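Long-range contacts in alcohol dehydrogenase (Aeropyrum pernix, PDB 1H2B), which probably oxidises alcohols with NAD(+) as a zinc-dependent dehydrogenase, and binds here zinc, the dinucleotide and an octanoic acid in the substrate pocket: residues 46-51 against 79-84; 51-56 against 135-140; 167-172 against 196-201. All coordinates share one frame; numbering follows the deposited sequence.

All three contacts are buried, yet they belong to two parts of the fold. Contacts 1 and 2 share Ala51 and strand 44-52 of the GroES-like domain, and Glu80 O of the first accepts from Gly52 N of the second. Contact 1 is held by strand-to-strand backbone bonds; contact 2 has no hydrogen bond between its segments and rests on one phenylalanine ring. Contact 3 lies nearest the centre of the chain, where a helix carrying a zinc ligand packs against the first helix of the Rossmann-type nucleotide domain through apolar side chains. Each contributes one ligand, His79, Cys54 or Asp168, to the same zinc, which octanoic acid completes.

Contact 1 (46-51 against 79-84); sequences VRIAGA and HENVGY. With ZN (zinc ion), chain J; OCA (octanoic acid (caprylic acid)), chain H.
Arg47 and Tyr84 pair at one end of the two antiparallel strands, their backbones exchanging two hydrogen bonds, Arg47 N to Tyr84 O and Tyr84 N to Arg47 O, both 2.8 Å. From CB outward the arginine meets the tyrosine step by step. Its CB sits 3.7 Å from Tyr84 O; the chain then runs out extended, with CG anti to the backbone N (chi1 175°), until the bend at chi3 (56°) brings the guanidinium back alongside the tyrosine. There CZ comes 3.6 Å from Tyr84 CD1, NH1 lies slightly farther from that carbon, and NH2 is nearest at 3.4 Å while also touching Tyr84 CG. The guanidinium and ring planes are only 10° apart, and Tyr84 CD1 lies over one guanidinium face, off centre toward its rim. Ala49 CB touches the same ring at CE1, 3.7 Å away. Beyond this pair the strand bends in a classic beta bulge: Ala49 N and Gly50 N both donate to Val82 O, at 2.9 and 3.2 Å, so one carbonyl holds two successive amides. Val82 N returns a nearly linear bond to Gly50 O. Gly83 lies so close to Arg47 O and Val46 CG1 that a beta carbon on it would clash. Next to Glu80, the His79 side chain binds the zinc that also holds octanoic acid, through NE2 at 2.1 Å. Strand 100-103 continues the sheet beside strand 81-88, strand 140-143 pairs with the other segment, and helix 157-162 covers Ala49, Val82 and Tyr84 through Leu160.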
loop_
_atom_site.group_PDB
_atom_site.type_symbol
_atom_site.label_atom_id
_atom_site.label_comp_id
_atom_site.label_asym_id
_atom_site.label_seq_id
_atom_site.Cartn_x
_atom_site.Cartn_y
_atom_site.Cartn_z
ATOM N N VAL B 46 17.169 27.598 -21.041
ATOM C CA VAL B 46 17.013 26.652 -22.128
ATOM C C VAL B 46 16.602 27.379 -23.385
ATOM O O VAL B 46 15.776 28.290 -23.327
ATOM C CB VAL B 46 15.910 25.605 -21.748
ATOM C CG1 VAL B 46 15.563 24.715 -22.903
ATOM C CG2 VAL B 46 16.378 24.795 -20.540
ATOM N N ARG B 47 17.217 26.993 -24.491
ATOM C CA ARG B 47 16.739 27.302 -25.845
ATOM C C ARG B 47 15.636 26.308 -26.188
ATOM O O ARG B 47 15.882 25.086 -26.333
ATOM C CB ARG B 47 17.909 27.261 -26.841
ATOM C CG ARG B 47 17.486 27.460 -28.277
ATOM C CD ARG B 47 18.672 27.498 -29.266
ATOM N NE ARG B 47 19.555 26.323 -29.236
ATOM C CZ ARG B 47 19.459 25.272 -30.054
ATOM N NH1 ARG B 47 18.463 25.207 -30.942
ATOM N NH2 ARG B 47 20.351 24.273 -29.967
ATOM N N ILE B 48 14.399 26.812 -26.260
ATOM C CA ILE B 48 13.253 25.946 -26.517
ATOM C C ILE B 48 13.323 25.321 -27.893
ATOM O O ILE B 48 13.575 26.014 -28.901
ATOM C CB ILE B 48 11.990 26.780 -26.366
ATOM C CG1 ILE B 48 11.873 27.301 -24.928
ATOM C CG2 ILE B 48 10.700 25.973 -26.834
ATOM C CD1 ILE B 48 11.468 26.176 -23.841
ATOM N N ALA B 49 13.113 24.002 -27.929
ATOM C CA ALA B 49 12.982 23.237 -29.193
ATOM C C ALA B 49 11.519 22.881 -29.488
ATOM O O ALA B 49 11.096 22.846 -30.640
ATOM C CB ALA B 49 13.859 21.961 -29.172
ATOM N N GLY B 50 10.730 22.631 -28.447
ATOM C CA GLY B 50 9.330 22.239 -28.638
ATOM C C GLY B 50 8.541 22.676 -27.415
ATOM O O GLY B 50 8.983 22.460 -26.281
ATOM N N ALA B 51 7.397 23.325 -27.638
ATOM C CA ALA B 51 6.546 23.792 -26.542
ATOM C C ALA B 51 5.118 23.314 -26.772
ATOM O O ALA B 51 4.448 23.729 -27.715
ATOM C CB ALA B 51 6.612 25.333 -26.469
ATOM N N HIS B 79 3.970 25.527 -20.688
ATOM C CA HIS B 79 4.504 24.766 -19.545
ATOM C C HIS B 79 4.832 23.308 -19.888
ATOM O O HIS B 79 4.993 22.470 -18.976
ATOM C CB HIS B 79 3.514 24.802 -18.358
ATOM C CG HIS B 79 2.147 24.308 -18.719
ATOM N ND1 HIS B 79 1.183 25.136 -19.264
ATOM C CD2 HIS B 79 1.560 23.091 -18.559
ATOM C CE1 HIS B 79 0.081 24.429 -19.469
ATOM N NE2 HIS B 79 0.288 23.186 -19.074
ATOM N N GLU B 80 5.033 23.038 -21.159
ATOM C CA GLU B 80 5.247 21.680 -21.646
ATOM C C GLU B 80 6.428 21.718 -22.591
ATOM O O GLU B 80 6.317 21.727 -23.819
ATOM C CB GLU B 80 3.932 21.165 -22.290
ATOM C CG GLU B 80 3.999 19.719 -22.751
ATOM C CD GLU B 80 2.627 19.243 -23.182
ATOM O OE1 GLU B 80 2.339 19.378 -24.378
ATOM O OE2 GLU B 80 1.859 18.769 -22.321
ATOM N N ASN B 81 7.631 21.710 -21.992
ATOM C CA ASN B 81 8.802 22.190 -22.734
ATOM C C ASN B 81 9.960 21.229 -22.865
ATOM O O ASN B 81 10.344 20.591 -21.900
ATOM C CB ASN B 81 9.305 23.458 -22.045
ATOM C CG ASN B 81 8.211 24.521 -22.024
ATOM O OD1 ASN B 81 7.673 24.835 -23.085
ATOM N ND2 ASN B 81 7.925 25.086 -20.856
ATOM N N VAL B 82 10.530 21.184 -24.066
ATOM C CA VAL B 82 11.828 20.534 -24.307
ATOM C C VAL B 82 12.748 21.515 -25.021
ATOM O O VAL B 82 12.262 22.474 -25.658
ATOM C CB VAL B 82 11.734 19.254 -25.183
ATOM C CG1 VAL B 82 11.089 18.093 -24.376
ATOM C CG2 VAL B 82 11.020 19.530 -26.517
ATOM N N GLY B 83 14.053 21.293 -24.915
ATOM C CA GLY B 83 14.953 22.206 -25.579
ATOM C C GLY B 83 16.391 21.775 -25.347
ATOM O O GLY B 83 16.675 20.619 -25.073
ATOM N N TYR B 84 17.268 22.756 -25.514
ATOM C CA TYR B 84 18.698 22.522 -25.355
ATOM C C TYR B 84 19.208 23.517 -24.333
ATOM O O TYR B 84 18.801 24.689 -24.319
ATOM C CB TYR B 84 19.418 22.761 -26.685
ATOM C CG TYR B 84 18.957 21.877 -27.797
ATOM C CD1 TYR B 84 17.960 22.298 -28.684
ATOM C CD2 TYR B 84 19.485 20.612 -27.937
ATOM C CE1 TYR B 84 17.517 21.466 -29.726
ATOM C CE2 TYR B 84 19.063 19.770 -28.964
ATOM C CZ TYR B 84 18.081 20.214 -29.847
ATOM O OH TYR B 84 17.667 19.412 -30.869
HETATM ZN ZN ZN J . -1.005 21.573 -18.992
HETATM C C1 OCA H . -1.333 21.864 -16.101
HETATM C C2 OCA H . -2.175 22.307 -14.895
HETATM C C3 OCA H . -1.304 22.429 -13.633
HETATM C C4 OCA H . -1.936 23.213 -12.494
HETATM C C5 OCA H . -0.902 23.410 -11.386
HETATM C C6 OCA H . -1.541 23.989 -10.126
HETATM C C7 OCA H . -0.576 24.108 -8.951
HETATM C C8 OCA H . -1.312 24.697 -7.760
HETATM O O1 OCA H . -1.830 21.883 -17.261
HETATM O O2 OCA H . -0.166 21.453 -15.934
#

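Contact 2 (51-56 against 135-140); sequences AGVCHT and GGFAEF. With ZN (zinc ion), chain J; NAJ (nicotinamide-adenine-dinucleotide (acidic form)), chain I; OCA (octanoic acid (caprylic acid)), chain H.
Phe137 points its ring against the extended chain at Ala51, Gly52 and Val53, and this is where the packing is close. Ala51 CB meets the ring edge at CD2, 3.6 Å away, and touches Gly136 O at much the same range. The next ring carbons, CE2 and CZ of Phe137, both lie 3.5 Å from Gly52 O. Val53 is looser: its side chain and that of Phe137 cross at about a right angle, Val53 CG2 4.1 Å from Phe137 CZ. CG of Phe137 stands anti to its own carbonyl carbon (chi1 -66°), which swings the ring from the inverse gamma turn centred on this residue toward the strand. Leu357 and Ile339 pack against the ring as well. In the GroES-like domain of zinc-containing alcohol dehydrogenases the chain goes on from this strand into a short helix, and Cys54 stands at its N-cap, its SG accepting from Thr56 N while also binding the zinc at 2.3 Å. From here on nothing of 135-140 takes part, and the partners are ligands. Thr56 OG1 donates to octanoic acid O1 and accepts from the ribose O2D of the dinucleotide. An alanine at His55 removes the imidazole, and O1A of the diphosphate would probably be left without this mate and its phosphate less firmly placed, the backbone N still holding only O1N. In the model His55, partly exposed on this more open side, gives O1A a straight bond (173°) from ND1 in the ring plane, 2.7 Å long.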
loop_
_atom_site.group_PDB
_atom_site.type_symbol
_atom_site.label_atom_id
_atom_site.label_comp_id
_atom_site.label_asym_id
_atom_site.label_seq_id
_atom_site.Cartn_x
_atom_site.Cartn_y
_atom_site.Cartn_z
ATOM N N ALA B 51 7.397 23.325 -27.638
ATOM C CA ALA B 51 6.546 23.792 -26.542
ATOM C C ALA B 51 5.118 23.314 -26.772
ATOM O O ALA B 51 4.448 23.729 -27.715
ATOM C CB ALA B 51 6.612 25.333 -26.469
ATOM N N GLY B 52 4.683 22.353 -25.972
ATOM C CA GLY B 52 3.333 21.838 -26.136
ATOM C C GLY B 52 2.262 22.824 -25.739
ATOM O O GLY B 52 2.463 23.666 -24.883
ATOM N N VAL B 53 1.103 22.705 -26.394
ATOM C CA VAL B 53 -0.048 23.557 -26.107
ATOM C C VAL B 53 -1.095 22.682 -25.391
ATOM O O VAL B 53 -1.482 21.636 -25.903
ATOM C CB VAL B 53 -0.708 24.076 -27.382
ATOM C CG1 VAL B 53 -1.814 25.042 -27.045
ATOM C CG2 VAL B 53 0.343 24.787 -28.282
ATOM N N CYS B 54 -1.464 23.090 -24.194
ATOM C CA CYS B 54 -2.323 22.301 -23.331
ATOM C C CYS B 54 -3.727 22.887 -23.253
ATOM O O CYS B 54 -3.887 24.114 -23.363
ATOM C CB CYS B 54 -1.674 22.311 -21.930
ATOM S SG CYS B 54 -2.511 21.304 -20.661
ATOM N N HIS B 55 -4.743 22.058 -22.998
ATOM C CA HIS B 55 -6.035 22.673 -22.725
ATOM C C HIS B 55 -5.996 23.662 -21.544
ATOM O O HIS B 55 -6.795 24.602 -21.480
ATOM C CB HIS B 55 -7.131 21.609 -22.545
ATOM C CG HIS B 55 -8.512 22.094 -22.895
ATOM N ND1 HIS B 55 -9.234 21.541 -23.923
ATOM C CD2 HIS B 55 -9.282 23.077 -22.362
ATOM C CE1 HIS B 55 -10.404 22.161 -24.015
ATOM N NE2 HIS B 55 -10.463 23.092 -23.078
ATOM N N THR B 56 -5.057 23.490 -20.612
ATOM C CA THR B 56 -4.893 24.464 -19.557
ATOM C C THR B 56 -4.597 25.855 -20.090
ATOM O O THR B 56 -4.942 26.842 -19.422
ATOM C CB THR B 56 -3.774 24.017 -18.633
ATOM O OG1 THR B 56 -4.281 22.932 -17.850
ATOM C CG2 THR B 56 -3.370 25.152 -17.642
ATOM N N GLY B 135 6.899 31.353 -19.334
ATOM C CA GLY B 135 7.060 29.996 -19.852
ATOM C C GLY B 135 7.766 29.822 -21.183
ATOM O O GLY B 135 8.636 30.633 -21.625
ATOM N N GLY B 136 7.424 28.715 -21.858
ATOM C CA GLY B 136 8.196 28.204 -22.986
ATOM C C GLY B 136 7.764 28.615 -24.398
ATOM O O GLY B 136 8.365 28.188 -25.382
ATOM N N PHE B 137 6.689 29.407 -24.495
ATOM C CA PHE B 137 6.287 29.898 -25.825
ATOM C C PHE B 137 7.177 31.094 -26.179
ATOM O O PHE B 137 6.717 32.240 -26.258
ATOM C CB PHE B 137 4.802 30.321 -25.852
ATOM C CG PHE B 137 3.816 29.190 -25.662
ATOM C CD1 PHE B 137 2.601 29.459 -25.042
ATOM C CD2 PHE B 137 4.072 27.905 -26.162
ATOM C CE1 PHE B 137 1.634 28.432 -24.870
ATOM C CE2 PHE B 137 3.150 26.874 -26.002
ATOM C CZ PHE B 137 1.932 27.136 -25.359
ATOM N N ALA B 138 8.472 30.819 -26.336
ATOM C CA ALA B 138 9.501 31.852 -26.484
ATOM C C ALA B 138 10.766 31.182 -26.974
ATOM O O ALA B 138 10.897 29.948 -26.948
ATOM C CB ALA B 138 9.778 32.551 -25.149
ATOM N N GLU B 139 11.732 31.980 -27.398
ATOM C CA GLU B 139 12.984 31.394 -27.858
ATOM C C GLU B 139 13.781 30.785 -26.688
ATOM O O GLU B 139 14.440 29.733 -26.858
ATOM C CB GLU B 139 13.816 32.483 -28.573
ATOM C CG GLU B 139 15.063 31.953 -29.268
ATOM C CD GLU B 139 15.903 33.010 -29.992
ATOM O OE1 GLU B 139 15.585 34.226 -29.918
ATOM O OE2 GLU B 139 16.910 32.611 -30.635
ATOM N N PHE B 140 13.720 31.435 -25.535
ATOM C CA PHE B 140 14.478 30.998 -24.354
ATOM C C PHE B 140 13.601 31.032 -23.140
ATOM O O PHE B 140 12.645 31.842 -23.050
ATOM C CB PHE B 140 15.699 31.902 -24.067
ATOM C CG PHE B 140 16.726 31.922 -25.183
ATOM C CD1 PHE B 140 16.716 32.945 -26.143
ATOM C CD2 PHE B 140 17.661 30.927 -25.277
ATOM C CE1 PHE B 140 17.635 32.955 -27.171
ATOM C CE2 PHE B 140 18.612 30.926 -26.304
ATOM C CZ PHE B 140 18.597 31.949 -27.250
HETATM ZN ZN ZN J . -1.005 21.573 -18.992
HETATM P PA NAJ I . -7.738 18.213 -24.982
HETATM O O1A NAJ I . -8.556 19.385 -25.449
HETATM O O2A NAJ I . -6.536 17.750 -25.823
HETATM O O5B NAJ I . -8.606 16.878 -24.876
HETATM C C5B NAJ I . -9.955 16.875 -24.388
HETATM C C4B NAJ I . -10.583 15.656 -25.042
HETATM O O4B NAJ I . -11.877 15.476 -24.432
HETATM C C3B NAJ I . -10.752 15.785 -26.556
HETATM O O3B NAJ I . -10.269 14.622 -27.249
HETATM C C2B NAJ I . -12.264 15.949 -26.620
HETATM O O2B NAJ I . -12.841 15.560 -27.876
HETATM C C1B NAJ I . -12.780 15.088 -25.459
HETATM N N9A NAJ I . -14.132 15.408 -25.003
HETATM C C8A NAJ I . -14.814 16.633 -24.967
HETATM N N7A NAJ I . -16.047 16.442 -24.423
HETATM C C5A NAJ I . -16.163 15.116 -24.121
HETATM C C6A NAJ I . -17.165 14.358 -23.566
HETATM N N6A NAJ I . -18.359 14.863 -23.226
HETATM N N1A NAJ I . -16.925 13.030 -23.330
HETATM C C2A NAJ I . -15.741 12.416 -23.698
HETATM N N3A NAJ I . -14.773 13.167 -24.268
HETATM C C4A NAJ I . -14.986 14.493 -24.478
HETATM O O3 NAJ I . -7.299 18.554 -23.493
HETATM P PN NAJ I . -5.947 18.152 -22.708
HETATM O O1N NAJ I . -4.906 19.143 -22.956
HETATM O O2N NAJ I . -5.664 16.719 -22.925
HETATM O O5D NAJ I . -6.432 18.441 -21.205
HETATM C C5D NAJ I . -7.444 17.599 -20.657
HETATM C C4D NAJ I . -7.949 18.206 -19.358
HETATM O O4D NAJ I . -6.927 18.028 -18.362
HETATM C C3D NAJ I . -8.181 19.715 -19.424
HETATM O O3D NAJ I . -9.200 20.052 -18.465
HETATM C C2D NAJ I . -6.838 20.289 -18.953
HETATM O O2D NAJ I . -6.883 21.600 -18.464
HETATM C C1D NAJ I . -6.550 19.275 -17.831
HETATM N N1N NAJ I . -5.187 19.184 -17.307
HETATM C C2N NAJ I . -5.069 18.737 -16.024
HETATM C C3N NAJ I . -3.811 18.559 -15.473
HETATM C C7N NAJ I . -3.692 18.129 -14.047
HETATM O O7N NAJ I . -2.434 18.070 -13.577
HETATM N N7N NAJ I . -4.704 17.744 -13.264
HETATM C C4N NAJ I . -2.610 18.804 -16.216
HETATM C C5N NAJ I . -2.811 19.093 -17.596
HETATM C C6N NAJ I . -4.075 19.311 -18.110
HETATM C C1 OCA H . -1.333 21.864 -16.101
HETATM C C2 OCA H . -2.175 22.307 -14.895
HETATM C C3 OCA H . -1.304 22.429 -13.633
HETATM C C4 OCA H . -1.936 23.213 -12.494
HETATM C C5 OCA H . -0.902 23.410 -11.386
HETATM C C6 OCA H . -1.541 23.989 -10.126
HETATM C C7 OCA H . -0.576 24.108 -8.951
HETATM C C8 OCA H . -1.312 24.697 -7.760
HETATM O O1 OCA H . -1.830 21.883 -17.261
HETATM O O2 OCA H . -0.166 21.453 -15.934
#

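Contact 3 (167-172 against 196-201); sequences ADAGIT and GGLGHI. With ZN (zinc ion), chain J; NAJ (nicotinamide-adenine-dinucleotide (acidic form)), chain I; OCA (octanoic acid (caprylic acid)), chain H.
The His200 imidazole has on one face CG1 of Ile201, the residue that reaches across to Gly170, and at its edge, in plane, Gly196 O and Gly197 CA. ND1 donates to that oxygen at 2.8 Å, while His200 N reaches it from the opposite face of the carbonyl; NE2 is taken by Glu330 N. The Asp168 carboxylate is the other flat group: OD1 binds the zinc at 2.0 Å, and OD2 lies close to octanoic acid O2. Between the short helical segments 167-172 and 197-201, whose axes approach to 8.3 Å at 46°, the touching atoms are mostly apolar. Ala169 points its CB toward the other helix and meets Leu198 CD1 at 3.6 Å and, more loosely, Ile201 CD1. With chi1 at -86° and chi2 at 72°, Leu198 sets CG 3.5 Å from Ala169 O and turns CD2 to Thr172 CG2. Thr172 OG1 and N both donate to Asp168 O, from opposite faces, so two donors grip the metal ligand's own carbonyl oxygen. The Rossmann-type glycine-rich loop opens the second helix, and a side chain at Gly196 would hit the dinucleotide. Gly197 N donates to O2A of the dinucleotide at 2.9 Å. Leu198 N gives a bond of equal length to its O2N. The helix start thus offers its amides to the diphosphate, where the helix dipole is likely to favour the negative charge, while the apolar contacts bring the zinc-binding helix alongside, Thr172 also touching the nicotinamide.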
loop_
_atom_site.group_PDB
_atom_site.type_symbol
_atom_site.label_atom_id
_atom_site.label_comp_id
_atom_site.label_asym_id
_atom_site.label_seq_id
_atom_site.Cartn_x
_atom_site.Cartn_y
_atom_site.Cartn_z
ATOM N N ALA B 167 6.256 16.226 -20.900
ATOM C CA ALA B 167 6.575 17.128 -19.792
ATOM C C ALA B 167 5.361 17.604 -19.001
ATOM O O ALA B 167 5.499 18.032 -17.867
ATOM C CB ALA B 167 7.317 18.364 -20.320
ATOM N N ASP B 168 4.161 17.456 -19.572
ATOM C CA ASP B 168 2.974 17.862 -18.827
ATOM C C ASP B 168 1.808 16.897 -19.120
ATOM O O ASP B 168 1.306 16.219 -18.224
ATOM C CB ASP B 168 2.584 19.274 -19.219
ATOM C CG ASP B 168 1.460 19.803 -18.406
ATOM O OD1 ASP B 168 0.403 20.084 -19.043
ATOM O OD2 ASP B 168 1.524 19.956 -17.166
ATOM N N ALA B 169 1.402 16.809 -20.378
ATOM C CA ALA B 169 0.372 15.817 -20.738
ATOM C C ALA B 169 0.779 14.408 -20.327
ATOM O O ALA B 169 -0.019 13.688 -19.678
ATOM C CB ALA B 169 0.083 15.822 -22.244
ATOM N N GLY B 170 2.021 14.019 -20.655
ATOM C CA GLY B 170 2.455 12.658 -20.359
ATOM C C GLY B 170 2.592 12.388 -18.871
ATOM O O GLY B 170 2.061 11.376 -18.392
ATOM N N ILE B 171 3.305 13.266 -18.163
ATOM C CA ILE B 171 3.573 13.018 -16.734
ATOM C C ILE B 171 2.214 12.986 -15.974
ATOM O O ILE B 171 2.042 12.156 -15.075
ATOM C CB ILE B 171 4.584 14.035 -16.166
ATOM C CG1 ILE B 171 4.925 13.674 -14.715
ATOM C CG2 ILE B 171 4.045 15.498 -16.274
ATOM C CD1 ILE B 171 5.780 14.722 -13.994
ATOM N N THR B 172 1.287 13.867 -16.358
ATOM C CA THR B 172 -0.022 13.897 -15.686
ATOM C C THR B 172 -0.765 12.581 -15.932
ATOM O O THR B 172 -1.326 11.964 -14.992
ATOM C CB THR B 172 -0.850 15.082 -16.181
ATOM O OG1 THR B 172 -0.118 16.284 -15.950
ATOM C CG2 THR B 172 -2.169 15.170 -15.383
ATOM N N GLY B 196 -7.720 12.941 -25.578
ATOM C CA GLY B 196 -7.112 14.196 -25.965
ATOM C C GLY B 196 -5.612 14.175 -25.830
ATOM O O GLY B 196 -4.985 13.118 -25.945
ATOM N N GLY B 197 -5.021 15.343 -25.587
ATOM C CA GLY B 197 -3.564 15.377 -25.470
ATOM C C GLY B 197 -3.087 14.503 -24.322
ATOM O O GLY B 197 -2.158 13.712 -24.478
ATOM N N LEU B 198 -3.741 14.621 -23.155
ATOM C CA LEU B 198 -3.435 13.726 -22.058
ATOM C C LEU B 198 -4.027 12.311 -22.300
ATOM O O LEU B 198 -3.336 11.293 -22.102
ATOM C CB LEU B 198 -4.029 14.273 -20.755
ATOM C CG LEU B 198 -3.152 15.251 -20.027
ATOM C CD1 LEU B 198 -3.069 16.591 -20.751
ATOM C CD2 LEU B 198 -3.722 15.388 -18.616
ATOM N N GLY B 199 -5.301 12.254 -22.707
ATOM C CA GLY B 199 -6.003 10.997 -22.780
ATOM C C GLY B 199 -5.403 9.970 -23.735
ATOM O O GLY B 199 -5.418 8.779 -23.410
ATOM N N HIS B 200 -4.926 10.404 -24.901
ATOM C CA HIS B 200 -4.370 9.437 -25.845
ATOM C C HIS B 200 -3.085 8.831 -25.316
ATOM O O HIS B 200 -2.771 7.665 -25.592
ATOM C CB HIS B 200 -4.223 10.057 -27.240
ATOM C CG HIS B 200 -2.904 10.724 -27.464
ATOM N ND1 HIS B 200 -2.635 11.986 -27.005
ATOM C CD2 HIS B 200 -1.794 10.316 -28.142
ATOM C CE1 HIS B 200 -1.403 12.327 -27.354
ATOM N NE2 HIS B 200 -0.876 11.337 -28.060
ATOM N N ILE B 201 -2.370 9.574 -24.457
ATOM C CA ILE B 201 -1.235 9.002 -23.764
ATOM C C ILE B 201 -1.709 8.030 -22.720
ATOM O O ILE B 201 -1.181 6.928 -22.587
ATOM C CB ILE B 201 -0.346 10.122 -23.142
ATOM C CG1 ILE B 201 0.134 11.044 -24.283
ATOM C CG2 ILE B 201 0.851 9.497 -22.426
ATOM C CD1 ILE B 201 0.948 12.272 -23.799
HETATM ZN ZN ZN J . -1.005 21.573 -18.992
HETATM P PA NAJ I . -7.738 18.213 -24.982
HETATM O O1A NAJ I . -8.556 19.385 -25.449
HETATM O O2A NAJ I . -6.536 17.750 -25.823
HETATM O O5B NAJ I . -8.606 16.878 -24.876
HETATM C C5B NAJ I . -9.955 16.875 -24.388
HETATM C C4B NAJ I . -10.583 15.656 -25.042
HETATM O O4B NAJ I . -11.877 15.476 -24.432
HETATM C C3B NAJ I . -10.752 15.785 -26.556
HETATM O O3B NAJ I . -10.269 14.622 -27.249
HETATM C C2B NAJ I . -12.264 15.949 -26.620
HETATM O O2B NAJ I . -12.841 15.560 -27.876
HETATM C C1B NAJ I . -12.780 15.088 -25.459
HETATM N N9A NAJ I . -14.132 15.408 -25.003
HETATM C C8A NAJ I . -14.814 16.633 -24.967
HETATM N N7A NAJ I . -16.047 16.442 -24.423
HETATM C C5A NAJ I . -16.163 15.116 -24.121
HETATM C C6A NAJ I . -17.165 14.358 -23.566
HETATM N N6A NAJ I . -18.359 14.863 -23.226
HETATM N N1A NAJ I . -16.925 13.030 -23.330
HETATM C C2A NAJ I . -15.741 12.416 -23.698
HETATM N N3A NAJ I . -14.773 13.167 -24.268
HETATM C C4A NAJ I . -14.986 14.493 -24.478
HETATM O O3 NAJ I . -7.299 18.554 -23.493
HETATM P PN NAJ I . -5.947 18.152 -22.708
HETATM O O1N NAJ I . -4.906 19.143 -22.956
HETATM O O2N NAJ I . -5.664 16.719 -22.925
HETATM O O5D NAJ I . -6.432 18.441 -21.205
HETATM C C5D NAJ I . -7.444 17.599 -20.657
HETATM C C4D NAJ I . -7.949 18.206 -19.358
HETATM O O4D NAJ I . -6.927 18.028 -18.362
HETATM C C3D NAJ I . -8.181 19.715 -19.424
HETATM O O3D NAJ I . -9.200 20.052 -18.465
HETATM C C2D NAJ I . -6.838 20.289 -18.953
HETATM O O2D NAJ I . -6.883 21.600 -18.464
HETATM C C1D NAJ I . -6.550 19.275 -17.831
HETATM N N1N NAJ I . -5.187 19.184 -17.307
HETATM C C2N NAJ I . -5.069 18.737 -16.024
HETATM C C3N NAJ I . -3.811 18.559 -15.473
HETATM C C7N NAJ I . -3.692 18.129 -14.047
HETATM O O7N NAJ I . -2.434 18.070 -13.577
HETATM N N7N NAJ I . -4.704 17.744 -13.264
HETATM C C4N NAJ I . -2.610 18.804 -16.216
HETATM C C5N NAJ I . -2.811 19.093 -17.596
HETATM C C6N NAJ I . -4.075 19.311 -18.110
HETATM C C1 OCA H . -1.333 21.864 -16.101
HETATM C C2 OCA H . -2.175 22.307 -14.895
HETATM C C3 OCA H . -1.304 22.429 -13.633
HETATM C C4 OCA H . -1.936 23.213 -12.494
HETATM C C5 OCA H . -0.902 23.410 -11.386
HETATM C C6 OCA H . -1.541 23.989 -10.126
HETATM C C7 OCA H . -0.576 24.108 -8.951
HETATM C C8 OCA H . -1.312 24.697 -7.760
HETATM O O1 OCA H . -1.830 21.883 -17.261
HETATM O O2 OCA H . -0.166 21.453 -15.934
#